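Side-chain contacts in glycosyl hydrolase family 10 (PDB 4QPW), which binds xylohexaose as a carbohydrate-binding module of a probable xylan-degrading family 10 glycoside hydrolase from a gut bacterium: residues A[15-20]-A[59-64]; A[29-34]-A[52-57]; A[70-75]-A[86-91]. All coordinates share one frame; numbering follows the deposited sequence.

Contact 1: residues A[15-20]-A[59-64]; sequences YSFWNE and ADNLPI. With XYP (beta-D-xylopyranose), chain B.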
loop_
_atom_site.group_PDB
_atom_site.type_symbol
_atom_site.label_atom_id
_atom_site.label_comp_id
_atom_site.label_asym_id
_atom_site.label_seq_id
_atom_site.Cartn_x
_atom_site.Cartn_y
_atom_site.Cartn_z
ATOM N N TYR A 15 11.595 -6.350 0.459
ATOM C CA TYR A 15 11.048 -5.146 1.014
ATOM C C TYR A 15 12.060 -4.320 1.736
ATOM O O TYR A 15 12.648 -4.781 2.748
ATOM C CB TYR A 15 9.835 -5.428 1.957
ATOM C CG TYR A 15 9.130 -4.208 2.444
ATOM C CD1 TYR A 15 8.336 -3.463 1.578
ATOM C CD2 TYR A 15 9.260 -3.745 3.709
ATOM C CE1 TYR A 15 7.636 -2.330 1.982
ATOM C CE2 TYR A 15 8.614 -2.628 4.139
ATOM C CZ TYR A 15 7.795 -1.906 3.283
ATOM O OH TYR A 15 7.155 -0.779 3.792
ATOM N N SER A 16 12.279 -3.089 1.297
ATOM C CA SER A 16 13.234 -2.193 1.892
ATOM C C SER A 16 12.649 -0.806 2.118
ATOM O O SER A 16 13.363 0.129 2.535
ATOM C CB SER A 16 14.487 -2.045 1.016
ATOM O OG SER A 16 15.197 -3.263 0.883
ATOM N N PHE A 17 11.356 -0.571 1.925
ATOM C CA PHE A 17 10.795 0.770 1.960
ATOM C C PHE A 17 10.554 1.286 3.384
ATOM O O PHE A 17 10.526 0.489 4.357
ATOM C CB PHE A 17 9.514 0.842 1.155
ATOM C CG PHE A 17 9.650 0.593 -0.345
ATOM C CD1 PHE A 17 10.636 1.223 -1.091
ATOM C CD2 PHE A 17 8.760 -0.236 -1.002
ATOM C CE1 PHE A 17 10.703 1.009 -2.448
ATOM C CE2 PHE A 17 8.855 -0.425 -2.371
ATOM C CZ PHE A 17 9.832 0.189 -3.103
ATOM N N TRP A 18 10.371 2.566 3.500
ATOM C CA TRP A 18 10.070 3.222 4.786
ATOM C C TRP A 18 8.793 2.656 5.377
ATOM O O TRP A 18 7.784 2.440 4.691
ATOM C CB TRP A 18 9.909 4.718 4.522
ATOM C CG TRP A 18 9.637 5.537 5.770
ATOM C CD1 TRP A 18 10.559 6.183 6.526
ATOM C CD2 TRP A 18 8.367 5.810 6.367
ATOM N NE1 TRP A 18 9.900 6.825 7.577
ATOM C CE2 TRP A 18 8.574 6.607 7.514
ATOM C CE3 TRP A 18 7.081 5.433 6.088
ATOM C CZ2 TRP A 18 7.506 7.031 8.329
ATOM C CZ3 TRP A 18 6.035 5.847 6.934
ATOM C CH2 TRP A 18 6.293 6.671 8.003
ATOM N N ASN A 19 8.821 2.508 6.711
ATOM C CA ASN A 19 7.649 2.124 7.440
ATOM C C ASN A 19 7.771 2.574 8.881
ATOM O O ASN A 19 8.873 2.856 9.389
ATOM C CB ASN A 19 7.349 0.681 7.334
ATOM C CG ASN A 19 8.433 -0.170 7.856
ATOM O OD1 ASN A 19 8.387 -0.523 9.093
ATOM N ND2 ASN A 19 9.497 -0.469 7.131
ATOM N N GLU A 20 6.627 2.715 9.566
ATOM C CA GLU A 20 6.631 3.190 10.957
ATOM C C GLU A 20 5.471 2.523 11.660
ATOM O O GLU A 20 4.310 2.799 11.411
ATOM C CB GLU A 20 6.519 4.662 11.042
ATOM C CG GLU A 20 6.623 5.242 12.477
ATOM C CD GLU A 20 6.565 6.744 12.372
ATOM O OE1 GLU A 20 5.539 7.291 12.164
ATOM O OE2 GLU A 20 7.596 7.421 12.134
ATOM N N ALA A 59 5.305 1.443 -2.291
ATOM C CA ALA A 59 6.025 1.819 -3.513
ATOM C C ALA A 59 6.639 3.200 -3.220
ATOM O O ALA A 59 6.176 3.914 -2.321
ATOM C CB ALA A 59 5.096 1.906 -4.726
ATOM N N ASP A 60 7.648 3.568 -3.996
ATOM C CA ASP A 60 8.388 4.827 -3.746
ATOM C C ASP A 60 9.047 5.240 -5.027
ATOM O O ASP A 60 8.992 4.529 -6.055
ATOM C CB ASP A 60 9.459 4.499 -2.642
ATOM C CG ASP A 60 10.089 5.681 -1.986
ATOM O OD1 ASP A 60 9.724 6.790 -2.242
ATOM O OD2 ASP A 60 11.091 5.352 -1.231
ATOM N N ASN A 61 9.648 6.435 -5.037
ATOM C CA ASN A 61 10.408 6.886 -6.207
ATOM C C ASN A 61 9.500 6.950 -7.438
ATOM O O ASN A 61 9.926 6.601 -8.557
ATOM C CB ASN A 61 11.628 5.954 -6.490
ATOM C CG ASN A 61 12.356 5.487 -5.222
ATOM O OD1 ASN A 61 12.117 4.454 -4.729
ATOM N ND2 ASN A 61 13.191 6.403 -4.686
ATOM N N LEU A 62 8.279 7.410 -7.275
ATOM C CA LEU A 62 7.307 7.302 -8.365
ATOM C C LEU A 62 7.586 8.246 -9.495
ATOM O O LEU A 62 7.923 9.443 -9.233
ATOM C CB LEU A 62 5.908 7.479 -7.819
ATOM C CG LEU A 62 5.427 6.497 -6.765
ATOM C CD1 LEU A 62 4.037 6.895 -6.287
ATOM C CD2 LEU A 62 5.478 5.059 -7.252
ATOM N N PRO A 63 7.300 7.880 -10.720
ATOM C CA PRO A 63 7.607 8.739 -11.910
ATOM C C PRO A 63 6.377 9.528 -12.258
ATOM O O PRO A 63 5.755 9.218 -13.427
ATOM C CB PRO A 63 7.883 7.731 -12.990
ATOM C CG PRO A 63 6.895 6.588 -12.658
ATOM C CD PRO A 63 6.995 6.503 -11.139
ATOM N N ILE A 64 5.672 10.140 -11.396
ATOM C CA ILE A 64 4.449 10.870 -11.633
ATOM C C ILE A 64 4.720 12.378 -11.638
ATOM O O ILE A 64 5.568 12.880 -10.924
ATOM C CB ILE A 64 3.304 10.445 -10.715
ATOM C CG1 ILE A 64 3.597 10.702 -9.267
ATOM C CG2 ILE A 64 2.849 8.989 -10.941
ATOM C CD1 ILE A 64 2.515 10.194 -8.267
HETATM C C1 XYP B . 7.049 11.188 8.925
HETATM C C2 XYP B . 6.979 10.728 10.405
HETATM C C3 XYP B . 5.586 10.170 10.589
HETATM C C4 XYP B . 4.509 11.059 10.077
HETATM C C5 XYP B . 4.766 11.451 8.635
HETATM O O2 XYP B . 7.978 9.778 10.746
HETATM O O3 XYP B . 5.333 9.856 11.994
HETATM O O4 XYP B . 3.248 10.352 10.111
HETATM O O5 XYP B . 6.065 12.077 8.537
HETATM O O HOH W 1 10.299 4.267 1.128
#
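Phe17 lays one face of its ring over the backbone that joins Ala59 to Asp60, with Asp60 N about 4.1 Å above the ring plane and offset toward the rim. Under the same ring, Phe17 CE2 lies 3.8 Å from Ala59 CA and Phe17 CE1 3.7 Å from Asp60 CB. The ring gets there because CG stands anti to the carbonyl carbon (chi1 -64°), beside the backbone N. A flat, apolar side chain suits this place, since it can cover a peptide and the methylene of an aspartate without asking for polar partners.

The side chains of Phe17 and Asp60 slide past each other in opposite directions, with the carboxylate plane 77° from the ring, and the two oxygens do different work. Asp60 OD1 accepts Asn61 N at 2.8 Å from above the carboxylate plane, whereas Asp60 OD2 accepts a hydrogen bond from a water, which itself accepts one from Trp18 N, joining the segments by a polar path. Further along, Asn19 ND2 donates to Phe17 O at 3.1 Å, lying in the carbonyl plane and linking the first residue of strand 19-21 back to the loop before it.

Beyond it lies the sugar. Glu20, its chain extended, offers two oxygens to neighbouring hydroxyls of xylose B: O3 donates to OE1 at 2.6 Å and O2 to OE2 at 2.8 Å. The O2 hydroxyl also lies at the edge of the Trp18 indole. Both residues belong to the glycan pocket, and an aromatic side chain beside hydrogen-bonding groups fits the sugar-binding surface of a beta-sandwich carbohydrate-binding module.

Contact 2: residues A[29-34]-A[52-57]; sequences TTIGKN and HFIQYH. With XYP (beta-D-xylopyranose), chain C; XYP (beta-D-xylopyranose), chain B.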
loop_
_atom_site.group_PDB
_atom_site.type_symbol
_atom_site.label_atom_id
_atom_site.label_comp_id
_atom_site.label_asym_id
_atom_site.label_seq_id
_atom_site.Cartn_x
_atom_site.Cartn_y
_atom_site.Cartn_z
ATOM N N THR A 29 2.764 -6.395 15.974
ATOM C CA THR A 29 2.703 -5.997 14.522
ATOM C C THR A 29 3.977 -6.433 13.892
ATOM O O THR A 29 5.088 -6.222 14.417
ATOM C CB THR A 29 2.544 -4.524 14.448
ATOM O OG1 THR A 29 1.397 -4.064 15.183
ATOM C CG2 THR A 29 2.409 -4.079 12.971
ATOM N N THR A 30 3.877 -6.949 12.638
ATOM C CA THR A 30 5.027 -7.206 11.807
ATOM C C THR A 30 4.751 -6.743 10.383
ATOM O O THR A 30 3.637 -6.872 9.874
ATOM C CB THR A 30 5.467 -8.653 11.773
ATOM O OG1 THR A 30 4.521 -9.447 11.365
ATOM C CG2 THR A 30 5.733 -9.156 13.157
ATOM N N ILE A 31 5.747 -6.161 9.752
ATOM C CA ILE A 31 5.738 -5.754 8.317
ATOM C C ILE A 31 6.948 -6.329 7.612
ATOM O O ILE A 31 8.104 -6.086 8.055
ATOM C CB ILE A 31 5.741 -4.225 8.179
ATOM C CG1 ILE A 31 4.568 -3.577 8.864
ATOM C CG2 ILE A 31 5.832 -3.820 6.718
ATOM C CD1 ILE A 31 4.631 -2.083 8.909
ATOM N N GLY A 32 6.761 -7.158 6.589
ATOM C CA GLY A 32 7.882 -7.679 5.819
ATOM C C GLY A 32 7.423 -8.684 4.792
ATOM O O GLY A 32 6.211 -8.861 4.588
ATOM N N LYS A 33 8.360 -9.338 4.173
ATOM C CA LYS A 33 8.019 -10.275 3.122
ATOM C C LYS A 33 7.611 -11.593 3.584
ATOM O O LYS A 33 8.268 -12.164 4.550
ATOM C CB LYS A 33 9.233 -10.498 2.241
ATOM C CG LYS A 33 9.357 -9.526 1.206
ATOM C CD LYS A 33 8.299 -9.579 0.081
ATOM C CE LYS A 33 8.077 -10.877 -0.603
ATOM N NZ LYS A 33 9.194 -11.309 -1.524
ATOM N N ASN A 34 6.601 -12.189 3.004
ATOM C CA ASN A 34 6.235 -13.610 3.154
ATOM C C ASN A 34 6.752 -14.258 1.887
ATOM O O ASN A 34 6.232 -14.106 0.764
ATOM C CB ASN A 34 4.749 -13.780 3.304
ATOM C CG ASN A 34 4.261 -15.239 3.327
ATOM O OD1 ASN A 34 4.909 -16.106 2.805
ATOM N ND2 ASN A 34 3.164 -15.443 3.975
ATOM N N HIS A 52 -3.157 5.614 11.337
ATOM C CA HIS A 52 -1.804 5.887 10.888
ATOM C C HIS A 52 -0.755 5.320 11.789
ATOM O O HIS A 52 0.419 5.431 11.418
ATOM C CB HIS A 52 -1.572 7.375 10.688
ATOM C CG HIS A 52 -1.441 8.208 11.953
ATOM N ND1 HIS A 52 -0.254 8.566 12.555
ATOM C CD2 HIS A 52 -2.424 8.706 12.706
ATOM C CE1 HIS A 52 -0.531 9.284 13.670
ATOM N NE2 HIS A 52 -1.832 9.396 13.740
ATOM N N PHE A 53 -1.127 4.723 12.930
ATOM C CA PHE A 53 -0.107 4.137 13.756
ATOM C C PHE A 53 0.500 2.879 13.195
ATOM O O PHE A 53 1.478 2.370 13.724
ATOM C CB PHE A 53 -0.760 3.805 15.127
ATOM C CG PHE A 53 -0.816 4.981 16.092
ATOM C CD1 PHE A 53 -0.648 6.207 15.754
ATOM C CD2 PHE A 53 -1.053 4.690 17.456
ATOM C CE1 PHE A 53 -0.708 7.292 16.724
ATOM C CE2 PHE A 53 -1.158 5.759 18.399
ATOM C CZ PHE A 53 -0.969 6.998 18.066
ATOM N N ILE A 54 -0.063 2.293 12.083
ATOM C CA ILE A 54 0.645 1.257 11.305
ATOM C C ILE A 54 0.677 1.786 9.878
ATOM O O ILE A 54 -0.390 1.778 9.199
ATOM C CB ILE A 54 0.031 -0.068 11.416
ATOM C CG1 ILE A 54 -0.069 -0.530 12.893
ATOM C CG2 ILE A 54 0.841 -1.075 10.598
ATOM C CD1 ILE A 54 -0.760 -1.842 13.084
ATOM N N GLN A 55 1.800 2.364 9.487
ATOM C CA GLN A 55 1.913 3.039 8.149
ATOM C C GLN A 55 3.178 2.637 7.483
ATOM O O GLN A 55 4.210 2.358 8.137
ATOM C CB GLN A 55 1.771 4.550 8.294
ATOM C CG GLN A 55 2.885 5.203 9.112
ATOM C CD GLN A 55 2.757 6.699 9.186
ATOM O OE1 GLN A 55 2.224 7.358 8.292
ATOM N NE2 GLN A 55 3.214 7.277 10.309
ATOM N N TYR A 56 3.128 2.532 6.139
ATOM C CA TYR A 56 4.224 1.925 5.414
ATOM C C TYR A 56 4.127 2.348 3.964
ATOM O O TYR A 56 3.030 2.410 3.395
ATOM C CB TYR A 56 4.194 0.384 5.586
ATOM C CG TYR A 56 2.853 -0.275 5.496
ATOM C CD1 TYR A 56 1.997 -0.331 6.629
ATOM C CD2 TYR A 56 2.347 -0.821 4.334
ATOM C CE1 TYR A 56 0.729 -0.805 6.573
ATOM C CE2 TYR A 56 1.119 -1.351 4.265
ATOM C CZ TYR A 56 0.264 -1.347 5.370
ATOM O OH TYR A 56 -0.985 -1.924 5.281
ATOM N N HIS A 57 5.274 2.547 3.352
ATOM C CA HIS A 57 5.272 2.761 1.886
ATOM C C HIS A 57 5.210 1.419 1.236
ATOM O O HIS A 57 5.951 0.464 1.571
ATOM C CB HIS A 57 6.554 3.451 1.435
ATOM C CG HIS A 57 6.694 4.867 1.920
ATOM N ND1 HIS A 57 7.833 5.595 1.612
ATOM C CD2 HIS A 57 5.874 5.662 2.668
ATOM C CE1 HIS A 57 7.713 6.791 2.179
ATOM N NE2 HIS A 57 6.565 6.862 2.826
HETATM C C1 XYP C . 2.127 11.143 9.867
HETATM C C2 XYP C . 1.076 10.291 9.212
HETATM C C3 XYP C . -0.225 11.054 9.020
HETATM C C4 XYP C . -0.650 11.642 10.391
HETATM C C5 XYP C . 0.496 12.369 10.990
HETATM O O2 XYP C . 1.524 9.868 7.923
HETATM O O3 XYP C . -1.236 10.150 8.489
HETATM O O4 XYP C . -1.788 12.477 10.142
HETATM O O5 XYP C . 1.617 11.534 11.199
HETATM C C1 XYP B . 7.049 11.188 8.925
HETATM C C2 XYP B . 6.979 10.728 10.405
HETATM C C3 XYP B . 5.586 10.170 10.589
HETATM C C4 XYP B . 4.509 11.059 10.077
HETATM C C5 XYP B . 4.766 11.451 8.635
HETATM O O2 XYP B . 7.978 9.778 10.746
HETATM O O3 XYP B . 5.333 9.856 11.994
HETATM O O4 XYP B . 3.248 10.352 10.111
HETATM O O5 XYP B . 6.065 12.077 8.537
#
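Ile31 points its CB toward strand 54-57, and from there the chain forks. CG2, anti to the backbone N, and CG1, beside that N (chi1 -58°), stay more than 4.2 Å from that strand, while the side chain also packs on Asn19 and Val21. The tip does the touching: Ile31 CD1 reaches Tyr56 CD1 at 3.9 Å, oblique to the ring, then Tyr56 CB, and more loosely Ile54 CG2 at 4.3 Å. A long branched side chain suits a gap where the strand axes run 9.5 Å apart and nearly parallel, at 4°.

Two residues earlier, Thr29 and Ile54 meet tip to tip. Ile54 CD1 lies 3.7 Å from Thr29 OG1 and 3.9 Å from Thr29 CG2; the threonine hydroxyl is bonded to Val25 O. The Tyr56 hydroxyl is hydrogen-bonded to that of Ser125.

Gln55, between Ile54 and Tyr56, leaves the strand on the other side, and its amide reaches the ligand. Its OE1 accepts O2 of xylose C at 2.6 Å, and NE2 donates to O4 of xylose B at 3.1 Å. Strand alternation thus gives 54-57 a largely apolar inner side, its hydroxyl already paired, and a sugar-binding outer side whose amide bridges two successive xyloses.

Contact 3: residues A[70-75]-A[86-91]; sequences YKLKMM and FGVGPW. With XYP (beta-D-xylopyranose), chain D; XYP (beta-D-xylopyranose), chain B.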
loop_
_atom_site.group_PDB
_atom_site.type_symbol
_atom_site.label_atom_id
_atom_site.label_comp_id
_atom_site.label_asym_id
_atom_site.label_seq_id
_atom_site.Cartn_x
_atom_site.Cartn_y
_atom_site.Cartn_z
ATOM N N TYR A 70 -3.329 9.210 -13.834
ATOM C CA TYR A 70 -2.763 7.849 -13.673
ATOM C C TYR A 70 -3.742 6.991 -13.017
ATOM O O TYR A 70 -4.780 7.417 -12.497
ATOM C CB TYR A 70 -1.472 7.914 -12.767
ATOM C CG TYR A 70 -0.405 8.840 -13.260
ATOM C CD1 TYR A 70 0.553 8.448 -14.146
ATOM C CD2 TYR A 70 -0.337 10.197 -12.794
ATOM C CE1 TYR A 70 1.559 9.271 -14.577
ATOM C CE2 TYR A 70 0.621 11.017 -13.237
ATOM C CZ TYR A 70 1.580 10.579 -14.121
ATOM O OH TYR A 70 2.574 11.460 -14.514
ATOM N N LYS A 71 -3.427 5.665 -12.959
ATOM C CA LYS A 71 -4.051 4.755 -12.022
ATOM C C LYS A 71 -3.031 4.184 -11.065
ATOM O O LYS A 71 -1.874 3.902 -11.476
ATOM C CB LYS A 71 -4.671 3.520 -12.721
ATOM C CG LYS A 71 -5.824 3.858 -13.630
ATOM C CD LYS A 71 -6.333 2.605 -14.339
ATOM C CE LYS A 71 -7.446 2.926 -15.343
ATOM N NZ LYS A 71 -7.968 1.661 -15.999
ATOM N N LEU A 72 -3.400 4.023 -9.828
ATOM C CA LEU A 72 -2.721 3.138 -8.902
ATOM C C LEU A 72 -3.394 1.751 -8.997
ATOM O O LEU A 72 -4.660 1.687 -8.904
ATOM C CB LEU A 72 -2.881 3.661 -7.475
ATOM C CG LEU A 72 -2.490 2.762 -6.343
ATOM C CD1 LEU A 72 -0.996 2.487 -6.296
ATOM C CD2 LEU A 72 -2.986 3.328 -4.988
ATOM N N LYS A 73 -2.644 0.710 -9.178
ATOM C CA LYS A 73 -3.142 -0.677 -9.149
ATOM C C LYS A 73 -2.480 -1.395 -8.045
ATOM O O LYS A 73 -1.218 -1.344 -7.908
ATOM C CB LYS A 73 -2.948 -1.408 -10.450
ATOM C CG LYS A 73 -3.609 -0.752 -11.630
ATOM C CD LYS A 73 -3.573 -1.578 -12.913
ATOM C CE LYS A 73 -4.352 -0.890 -14.044
ATOM N NZ LYS A 73 -4.413 -1.710 -15.257
ATOM N N MET A 74 -3.219 -2.103 -7.186
ATOM C CA MET A 74 -2.644 -2.916 -6.125
ATOM C C MET A 74 -3.366 -4.208 -6.010
ATOM O O MET A 74 -4.636 -4.170 -5.990
ATOM C CB MET A 74 -2.759 -2.142 -4.843
ATOM C CG MET A 74 -2.001 -2.684 -3.665
ATOM S SD MET A 74 -2.301 -1.859 -2.081
ATOM C CE MET A 74 -2.224 -0.045 -2.997
ATOM N N MET A 75 -2.677 -5.298 -5.924
ATOM C CA MET A 75 -3.320 -6.603 -5.652
ATOM C C MET A 75 -3.187 -6.901 -4.169
ATOM O O MET A 75 -2.058 -6.929 -3.626
ATOM C CB MET A 75 -2.761 -7.676 -6.529
ATOM C CG MET A 75 -3.280 -9.054 -6.125
ATOM S SD MET A 75 -3.233 -10.359 -7.374
ATOM C CE MET A 75 -2.188 -11.560 -6.640
ATOM N N PHE A 86 -4.785 4.809 1.629
ATOM C CA PHE A 86 -3.569 5.155 0.919
ATOM C C PHE A 86 -3.536 6.536 0.503
ATOM O O PHE A 86 -4.633 7.210 0.370
ATOM C CB PHE A 86 -3.312 4.156 -0.239
ATOM C CG PHE A 86 -4.365 4.197 -1.277
ATOM C CD1 PHE A 86 -4.464 5.214 -2.144
ATOM C CD2 PHE A 86 -5.327 3.210 -1.294
ATOM C CE1 PHE A 86 -5.492 5.290 -3.055
ATOM C CE2 PHE A 86 -6.375 3.292 -2.208
ATOM C CZ PHE A 86 -6.423 4.313 -3.056
ATOM N N GLY A 87 -2.363 7.050 0.177
ATOM C CA GLY A 87 -2.195 8.287 -0.560
ATOM C C GLY A 87 -1.063 8.144 -1.524
ATOM O O GLY A 87 -0.035 7.496 -1.170
ATOM N N VAL A 88 -1.172 8.697 -2.698
ATOM C CA VAL A 88 -0.119 8.645 -3.699
ATOM C C VAL A 88 0.499 10.027 -3.865
ATOM O O VAL A 88 -0.244 11.002 -4.300
ATOM C CB VAL A 88 -0.636 8.167 -5.079
ATOM C CG1 VAL A 88 0.504 7.999 -6.026
ATOM C CG2 VAL A 88 -1.417 6.864 -4.939
ATOM N N GLY A 89 1.716 10.227 -3.490
ATOM C CA GLY A 89 2.381 11.541 -3.551
ATOM C C GLY A 89 3.478 11.622 -2.532
ATOM O O GLY A 89 3.741 10.718 -1.770
ATOM N N PRO A 90 4.183 12.783 -2.530
ATOM C CA PRO A 90 5.232 13.052 -1.603
ATOM C C PRO A 90 4.668 13.367 -0.186
ATOM O O PRO A 90 3.516 13.449 0.025
ATOM C CB PRO A 90 5.969 14.229 -2.253
ATOM C CG PRO A 90 4.832 14.993 -2.915
ATOM C CD PRO A 90 3.916 13.918 -3.447
ATOM N N TRP A 91 5.635 13.570 0.730
ATOM C CA TRP A 91 5.260 13.859 2.107
ATOM C C TRP A 91 4.392 15.172 2.243
ATOM O O TRP A 91 3.561 15.232 3.117
ATOM C CB TRP A 91 6.522 14.023 2.992
ATOM C CG TRP A 91 7.304 12.755 3.150
ATOM C CD1 TRP A 91 8.484 12.446 2.605
ATOM C CD2 TRP A 91 6.936 11.665 3.980
ATOM N NE1 TRP A 91 8.834 11.156 2.995
ATOM C CE2 TRP A 91 7.933 10.676 3.833
ATOM C CE3 TRP A 91 5.896 11.434 4.815
ATOM C CZ2 TRP A 91 7.924 9.453 4.555
ATOM C CZ3 TRP A 91 5.855 10.148 5.445
ATOM C CH2 TRP A 91 6.900 9.215 5.272
HETATM O O1 XYP D . 11.918 12.377 4.752
HETATM C C1 XYP D . 11.216 12.408 5.966
HETATM C C2 XYP D . 10.112 13.469 5.933
HETATM C C3 XYP D . 9.405 13.395 7.265
HETATM C C4 XYP D . 8.851 11.979 7.399
HETATM C C5 XYP D . 9.986 11.022 7.493
HETATM O O2 XYP D . 10.519 14.854 5.732
HETATM O O3 XYP D . 8.280 14.252 7.297
HETATM O O4 XYP D . 8.329 11.806 8.827
HETATM O O5 XYP D . 10.671 11.106 6.161
HETATM C C1 XYP B . 7.049 11.188 8.925
HETATM C C2 XYP B . 6.979 10.728 10.405
HETATM C C3 XYP B . 5.586 10.170 10.589
HETATM C C4 XYP B . 4.509 11.059 10.077
HETATM C C5 XYP B . 4.766 11.451 8.635
HETATM O O2 XYP B . 7.978 9.778 10.746
HETATM O O3 XYP B . 5.333 9.856 11.994
HETATM O O4 XYP B . 3.248 10.352 10.111
HETATM O O5 XYP B . 6.065 12.077 8.537
#
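Leu72 presses one methyl, CD2, onto the face of the Phe86 ring, and this is the tight heart of the contact. The methyl sits 3.8 Å from the ring centroid and 17° off the normal, a CH-pi contact over the face rather than at the edge. Because CG is anti to the backbone N (chi1 168°), the isobutyl group reaches across from its strand, while the phenyl comes from the opposite direction. The same methyl also meets Val88 CG2 at 3.9 Å, so a single carbon lies against Phe86 and Val88, the two residues of 86-91 that face Leu72. Leucine and valine fill such an interior without polar needs, and Phe86 offers a broad flat surface; its ring also has Phe110 edge-to-face and Phe99 inclined against it.

The outward-turned residues of strand 69-78 are very different. Lys71 and Lys73 are partly exposed, and their long chains carry charge to Asp2, with Lys71 also paired to Glu109.

At the other end, past Pro90, Trp91 leaves the core altogether. One face of its indole receives xylose D, whose C4 lies 3.7 Å above the plane over the ring centre, and Trp91 CZ3 meets C5 of xylose B at 3.6 Å. An apolar core between two facing sheets, with a tryptophan just beyond the strand stacked on a pyranose, is typical of beta-sandwich carbohydrate-binding modules.

Overall arrangement
Contacts 2 and 3 each join the two sheets of the sandwich, and lie on opposite sides of the chain's centre with their own centres about 16 Å apart. The centre of contact 1 is about 12 Å from that of contact 2 and 10 Å from that of contact 3. It is tied to contact 2 where Tyr15 OH lies 2.8 Å from His57 O, probably a hydrogen bond, and to contact 3 where Leu62 CD1 packs on Val88 CG1 at 3.7 Å. All three touch xylose B: Glu20, Gln55 and Trp91 come from separate segments. With Trp18, His52, Met122 and Gln124 they complete the glycan pocket.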